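Local coordinates for uncharacterized protein Atu2773 (Agrobacterium tumefaciens, PDB 2QV5) that is of unknown function but belongs to the divergent polysaccharide deacetylase family, so it may act on acetylated carbohydrates, at residues L103-H117 with F137-I151. Residues are numbered along the deposited sequence; the frame is centred on the assembly and turned at random.
Sequences LLAGDPAKVNIDRLH and FLAEQSALEPVMRDI
Asn112 OD1 is gripped by Leu104 N and Arg115 NH2 from opposite faces of its plane, while the same amide meets the edge of the Phe137 ring through ND2. The bond from Leu104 N to Asn112 OD1 is 3.0 Å. Asn112 ND2 gives an almost straight bond of 2.8 Å to Leu104 O. It also donates to a water that in turn donates a hydrogen bond to Ala143 O, bridging the two segments. These bonds should fix the amide rotation, and Asn112 ND2 then lies 3.6 Å from Phe137 CE1. Amide and ring planes are steeply inclined to each other. Phe137 CG stands anti to the backbone N (chi1 -162°), and the ring runs in beside the turn of Leu104 to Asp107. Ala143 CB lies over one face of the ring, toward its rim. Ala105 CB packs against Glu140 CG and Ala143 CB.

Farther along, Leu103 CD2 and Val147 CG2 meet tip to tip at 3.7 Å. Ala109 CB rests on the ring of Pro146, at the kink of helix 141-151. Ile113 CD1 lies 3.8 Å from Asp150 CB. Leu116 CD2 slides past Asp150 toward Ile151. The short helical segments cross at -46°, with their axes 9.6 Å apart.

At the far end His117 NE2 donates to Asp150 OD1 at 3.1 Å, with an N-H...O angle of 166°. The oxygen lies in the imidazole plane, but the nitrogen sits above the carboxylate plane. Asp150 OD2 also forms a salt bridge with Arg154.

Two successive helices of the beta-alpha-beta order, between parallel strands 82-88, 128-131 and 157-160, meet here with their lead-in loops. Leu103 and Leu116 reach Ile86. The chemistry implies an apolar seam with a water-bridged amide set into it, and an aspartate probably stabilised by Arg154 and the His117 N-H.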
loop_
_atom_site.group_PDB
_atom_site.type_symbol
_atom_site.label_atom_id
_atom_site.label_comp_id
_atom_site.label_asym_id
_atom_site.label_seq_id
_atom_site.Cartn_x
_atom_site.Cartn_y
_atom_site.Cartn_z
ATOM N N LEU A 103 -0.943 -15.614 4.068
ATOM C CA LEU A 103 0.367 -16.270 4.052
ATOM C C LEU A 103 0.773 -16.581 5.494
ATOM O O LEU A 103 0.600 -15.743 6.392
ATOM C CB LEU A 103 1.414 -15.406 3.332
ATOM C CG LEU A 103 1.433 -15.368 1.787
ATOM C CD1 LEU A 103 0.148 -14.889 1.160
ATOM C CD2 LEU A 103 2.567 -14.486 1.298
ATOM N N LEU A 104 1.276 -17.796 5.711
ATOM C CA LEU A 104 1.570 -18.296 7.053
ATOM C C LEU A 104 3.049 -18.586 7.229
ATOM O O LEU A 104 3.683 -19.183 6.351
ATOM C CB LEU A 104 0.732 -19.551 7.360
ATOM C CG LEU A 104 -0.789 -19.429 7.190
ATOM C CD1 LEU A 104 -1.479 -20.777 7.330
ATOM C CD2 LEU A 104 -1.381 -18.412 8.169
ATOM N N ALA A 105 3.583 -18.163 8.375
ATOM C CA ALA A 105 5.004 -18.286 8.693
ATOM C C ALA A 105 5.555 -19.721 8.654
ATOM O O ALA A 105 6.701 -19.932 8.254
ATOM C CB ALA A 105 5.305 -17.628 10.040
ATOM N N GLY A 106 4.738 -20.692 9.052
ATOM C CA GLY A 106 5.177 -22.086 9.146
ATOM C C GLY A 106 5.060 -22.919 7.877
ATOM O O GLY A 106 5.632 -24.005 7.796
ATOM N N ASP A 107 4.323 -22.411 6.891
ATOM C CA ASP A 107 4.104 -23.108 5.622
ATOM C C ASP A 107 5.337 -23.041 4.714
ATOM O O ASP A 107 6.110 -22.079 4.799
ATOM C CB ASP A 107 2.866 -22.541 4.913
ATOM C CG ASP A 107 1.582 -23.252 5.318
ATOM O OD1 ASP A 107 1.633 -24.461 5.637
ATOM O OD2 ASP A 107 0.514 -22.607 5.310
ATOM N N PRO A 108 5.540 -24.069 3.851
ATOM C CA PRO A 108 6.690 -24.035 2.939
ATOM C C PRO A 108 6.514 -22.973 1.857
ATOM O O PRO A 108 5.381 -22.570 1.576
ATOM C CB PRO A 108 6.684 -25.433 2.315
ATOM C CG PRO A 108 5.267 -25.870 2.383
ATOM C CD PRO A 108 4.740 -25.298 3.666
ATOM N N ALA A 109 7.634 -22.545 1.272
ATOM C CA ALA A 109 7.684 -21.469 0.277
ATOM C C ALA A 109 6.653 -21.597 -0.840
ATOM O O ALA A 109 5.957 -20.631 -1.136
ATOM C CB ALA A 109 9.093 -21.333 -0.301
ATOM N N LYS A 110 6.523 -22.793 -1.415
ATOM C CA LYS A 110 5.611 -23.020 -2.546
ATOM C C LYS A 110 4.115 -22.837 -2.221
ATOM O O LYS A 110 3.344 -22.430 -3.088
ATOM C CB LYS A 110 5.881 -24.383 -3.214
ATOM C CG LYS A 110 4.868 -25.489 -2.899
ATOM C CD LYS A 110 4.903 -26.607 -3.940
ATOM C CE LYS A 110 3.496 -26.975 -4.420
ATOM N NZ LYS A 110 2.548 -27.324 -3.316
ATOM N N VAL A 111 3.716 -23.116 -0.979
ATOM C CA VAL A 111 2.324 -22.965 -0.557
ATOM C C VAL A 111 1.965 -21.476 -0.385
ATOM O O VAL A 111 0.872 -21.039 -0.771
ATOM C CB VAL A 111 2.024 -23.807 0.730
ATOM C CG1 VAL A 111 0.663 -23.467 1.332
ATOM C CG2 VAL A 111 2.093 -25.308 0.416
ATOM N N ASN A 112 2.894 -20.711 0.184
ATOM C CA ASN A 112 2.721 -19.268 0.336
ATOM C C ASN A 112 2.790 -18.524 -1.001
ATOM O O ASN A 112 2.060 -17.553 -1.200
ATOM C CB ASN A 112 3.753 -18.686 1.309
ATOM C CG ASN A 112 3.386 -18.909 2.776
ATOM O OD1 ASN A 112 2.220 -19.063 3.129
ATOM N ND2 ASN A 112 4.394 -18.901 3.637
ATOM N N ILE A 113 3.658 -18.979 -1.908
ATOM C CA ILE A 113 3.784 -18.360 -3.246
ATOM C C ILE A 113 2.505 -18.562 -4.073
ATOM O O ILE A 113 2.077 -17.662 -4.794
ATOM C CB ILE A 113 5.067 -18.827 -4.015
ATOM C CG1 ILE A 113 6.359 -18.415 -3.288
ATOM C CG2 ILE A 113 5.111 -18.270 -5.448
ATOM C CD1 ILE A 113 6.656 -16.921 -3.249
ATOM N N ASP A 114 1.883 -19.733 -3.933
ATOM C CA ASP A 114 0.591 -20.010 -4.559
ATOM C C ASP A 114 -0.528 -19.113 -4.025
ATOM O O ASP A 114 -1.371 -18.652 -4.791
ATOM C CB ASP A 114 0.214 -21.488 -4.388
ATOM C CG ASP A 114 0.984 -22.404 -5.340
ATOM O OD1 ASP A 114 1.287 -21.968 -6.479
ATOM O OD2 ASP A 114 1.284 -23.561 -4.955
ATOM N N ARG A 115 -0.522 -18.874 -2.716
ATOM C CA ARG A 115 -1.494 -17.995 -2.071
ATOM C C ARG A 115 -1.340 -16.566 -2.559
ATOM O O ARG A 115 -2.333 -15.895 -2.823
ATOM C CB ARG A 115 -1.298 -18.014 -0.558
ATOM C CG ARG A 115 -1.955 -19.191 0.125
ATOM C CD ARG A 115 -1.463 -19.321 1.540
ATOM N NE ARG A 115 -2.042 -20.492 2.188
ATOM C CZ ARG A 115 -1.467 -21.146 3.189
ATOM N NH1 ARG A 115 -2.062 -22.208 3.715
ATOM N NH2 ARG A 115 -0.290 -20.749 3.654
ATOM N N LEU A 116 -0.085 -16.119 -2.626
ATOM C CA LEU A 116 0.300 -14.808 -3.146
ATOM C C LEU A 116 -0.189 -14.604 -4.572
ATOM O O LEU A 116 -0.794 -13.583 -4.889
ATOM C CB LEU A 116 1.825 -14.680 -3.118
ATOM C CG LEU A 116 2.448 -13.413 -3.701
ATOM C CD1 LEU A 116 1.962 -12.201 -2.900
ATOM C CD2 LEU A 116 3.972 -13.464 -3.707
ATOM N N HIS A 117 0.075 -15.593 -5.421
ATOM C CA HIS A 117 -0.324 -15.560 -6.830
ATOM C C HIS A 117 -1.830 -15.495 -7.023
ATOM O O HIS A 117 -2.309 -14.848 -7.956
ATOM C CB HIS A 117 0.254 -16.770 -7.562
ATOM C CG HIS A 117 1.726 -16.684 -7.810
ATOM N ND1 HIS A 117 2.419 -17.651 -8.507
ATOM C CD2 HIS A 117 2.638 -15.739 -7.471
ATOM C CE1 HIS A 117 3.694 -17.312 -8.577
ATOM N NE2 HIS A 117 3.854 -16.159 -7.952
ATOM N N PHE A 137 4.247 -12.912 10.495
ATOM C CA PHE A 137 4.894 -13.211 9.212
ATOM C C PHE A 137 6.142 -12.367 8.910
ATOM O O PHE A 137 7.160 -12.900 8.450
ATOM C CB PHE A 137 3.888 -13.083 8.062
ATOM C CG PHE A 137 4.324 -13.761 6.791
ATOM C CD1 PHE A 137 4.019 -15.096 6.567
ATOM C CD2 PHE A 137 5.034 -13.064 5.817
ATOM C CE1 PHE A 137 4.422 -15.730 5.401
ATOM C CE2 PHE A 137 5.436 -13.691 4.646
ATOM C CZ PHE A 137 5.126 -15.020 4.433
ATOM N N LEU A 138 6.060 -11.067 9.182
ATOM C CA LEU A 138 7.123 -10.123 8.828
ATOM C C LEU A 138 8.402 -10.285 9.639
ATOM O O LEU A 138 9.473 -9.879 9.192
ATOM C CB LEU A 138 6.610 -8.669 8.884
ATOM C CG LEU A 138 5.520 -8.294 7.865
ATOM C CD1 LEU A 138 4.813 -6.984 8.259
ATOM C CD2 LEU A 138 6.038 -8.252 6.408
ATOM N N ALA A 139 8.282 -10.885 10.822
ATOM C CA ALA A 139 9.430 -11.160 11.686
ATOM C C ALA A 139 10.149 -12.486 11.362
ATOM O O ALA A 139 11.147 -12.825 12.005
ATOM C CB ALA A 139 8.991 -11.127 13.154
ATOM N N GLU A 140 9.655 -13.221 10.363
ATOM C CA GLU A 140 10.193 -14.540 10.016
ATOM C C GLU A 140 10.920 -14.569 8.670
ATOM O O GLU A 140 10.279 -14.657 7.618
ATOM C CB GLU A 140 9.081 -15.588 10.048
ATOM C CG GLU A 140 8.379 -15.720 11.398
ATOM C CD GLU A 140 9.243 -16.376 12.461
ATOM O OE1 GLU A 140 9.582 -17.572 12.300
ATOM O OE2 GLU A 140 9.566 -15.702 13.465
ATOM N N GLN A 141 12.255 -14.509 8.726
ATOM C CA GLN A 141 13.129 -14.406 7.545
ATOM C C GLN A 141 12.845 -15.480 6.500
ATOM O O GLN A 141 12.680 -15.175 5.323
ATOM C CB GLN A 141 14.605 -14.435 7.977
ATOM C CG GLN A 141 15.625 -14.736 6.879
ATOM C CD GLN A 141 16.265 -13.500 6.292
ATOM O OE1 GLN A 141 16.108 -12.391 6.806
ATOM N NE2 GLN A 141 17.005 -13.687 5.207
ATOM N N SER A 142 12.739 -16.726 6.948
ATOM C CA SER A 142 12.480 -17.860 6.065
ATOM C C SER A 142 11.114 -17.804 5.380
ATOM O O SER A 142 10.934 -18.392 4.321
ATOM C CB SER A 142 12.622 -19.172 6.836
ATOM O OG SER A 142 11.574 -19.338 7.774
ATOM N N ALA A 143 10.156 -17.104 5.989
ATOM C CA ALA A 143 8.818 -16.954 5.417
ATOM C C ALA A 143 8.740 -15.740 4.488
ATOM O O ALA A 143 8.161 -15.810 3.393
ATOM C CB ALA A 143 7.791 -16.834 6.524
ATOM N N LEU A 144 9.332 -14.636 4.929
ATOM C CA LEU A 144 9.265 -13.380 4.192
ATOM C C LEU A 144 10.187 -13.312 2.962
ATOM O O LEU A 144 9.804 -12.734 1.936
ATOM C CB LEU A 144 9.511 -12.192 5.133
ATOM C CG LEU A 144 9.294 -10.784 4.563
ATOM C CD1 LEU A 144 7.881 -10.619 3.977
ATOM C CD2 LEU A 144 9.577 -9.736 5.629
ATOM N N GLU A 145 11.382 -13.897 3.053
ATOM C CA GLU A 145 12.335 -13.858 1.939
ATOM C C GLU A 145 11.839 -14.403 0.565
ATOM O O GLU A 145 11.990 -13.691 -0.435
ATOM C CB GLU A 145 13.711 -14.425 2.325
ATOM C CG GLU A 145 14.834 -13.976 1.396
ATOM C CD GLU A 145 16.147 -14.719 1.628
ATOM O OE1 GLU A 145 16.468 -15.067 2.790
ATOM O OE2 GLU A 145 16.875 -14.942 0.634
ATOM N N PRO A 146 11.235 -15.621 0.500
ATOM C CA PRO A 146 10.773 -16.083 -0.823
ATOM C C PRO A 146 9.686 -15.185 -1.413
ATOM O O PRO A 146 9.624 -15.005 -2.628
ATOM C CB PRO A 146 10.157 -17.457 -0.532
ATOM C CG PRO A 146 10.689 -17.869 0.770
ATOM C CD PRO A 146 10.914 -16.615 1.543
ATOM N N VAL A 147 8.841 -14.648 -0.535
ATOM C CA VAL A 147 7.718 -13.777 -0.902
ATOM C C VAL A 147 8.251 -12.479 -1.504
ATOM O O VAL A 147 7.819 -12.054 -2.589
ATOM C CB VAL A 147 6.814 -13.518 0.335
ATOM C CG1 VAL A 147 5.719 -12.491 0.053
ATOM C CG2 VAL A 147 6.199 -14.829 0.794
ATOM N N MET A 148 9.221 -11.879 -0.820
ATOM C CA MET A 148 9.834 -10.636 -1.280
ATOM C C MET A 148 10.667 -10.818 -2.546
ATOM O O MET A 148 10.766 -9.899 -3.364
ATOM C CB MET A 148 10.642 -9.984 -0.158
ATOM C CG MET A 148 9.735 -9.359 0.932
ATOM S SD MET A 148 10.628 -8.267 2.029
ATOM C CE MET A 148 10.913 -6.892 0.920
ATOM N N ARG A 149 11.250 -12.003 -2.714
ATOM C CA ARG A 149 11.948 -12.336 -3.959
ATOM C C ARG A 149 10.983 -12.447 -5.148
ATOM O O ARG A 149 11.274 -11.919 -6.223
ATOM C CB ARG A 149 12.754 -13.617 -3.813
ATOM C CG ARG A 149 14.010 -13.466 -2.965
ATOM C CD ARG A 149 14.881 -14.706 -3.068
ATOM N NE ARG A 149 16.051 -14.625 -2.196
ATOM C CZ ARG A 149 17.210 -14.059 -2.537
ATOM N NH1 ARG A 149 17.375 -13.516 -3.737
ATOM N NH2 ARG A 149 18.209 -14.031 -1.668
ATOM N N ASP A 150 9.841 -13.111 -4.952
ATOM C CA ASP A 150 8.814 -13.186 -6.000
ATOM C C ASP A 150 8.294 -11.796 -6.401
ATOM O O ASP A 150 8.258 -11.463 -7.589
ATOM C CB ASP A 150 7.645 -14.088 -5.593
ATOM C CG ASP A 150 6.615 -14.239 -6.702
ATOM O OD1 ASP A 150 6.796 -15.104 -7.580
ATOM O OD2 ASP A 150 5.620 -13.482 -6.708
ATOM N N ILE A 151 7.920 -10.992 -5.406
ATOM C CA ILE A 151 7.438 -9.623 -5.632
ATOM C C ILE A 151 8.511 -8.778 -6.329
ATOM O O ILE A 151 8.213 -8.078 -7.302
ATOM C CB ILE A 151 6.965 -8.954 -4.302
ATOM C CG1 ILE A 151 5.742 -9.685 -3.745
ATOM C CG2 ILE A 151 6.627 -7.459 -4.508
ATOM C CD1 ILE A 151 5.567 -9.547 -2.257
HETATM O O HOH W 1 6.960 -18.268 2.636
#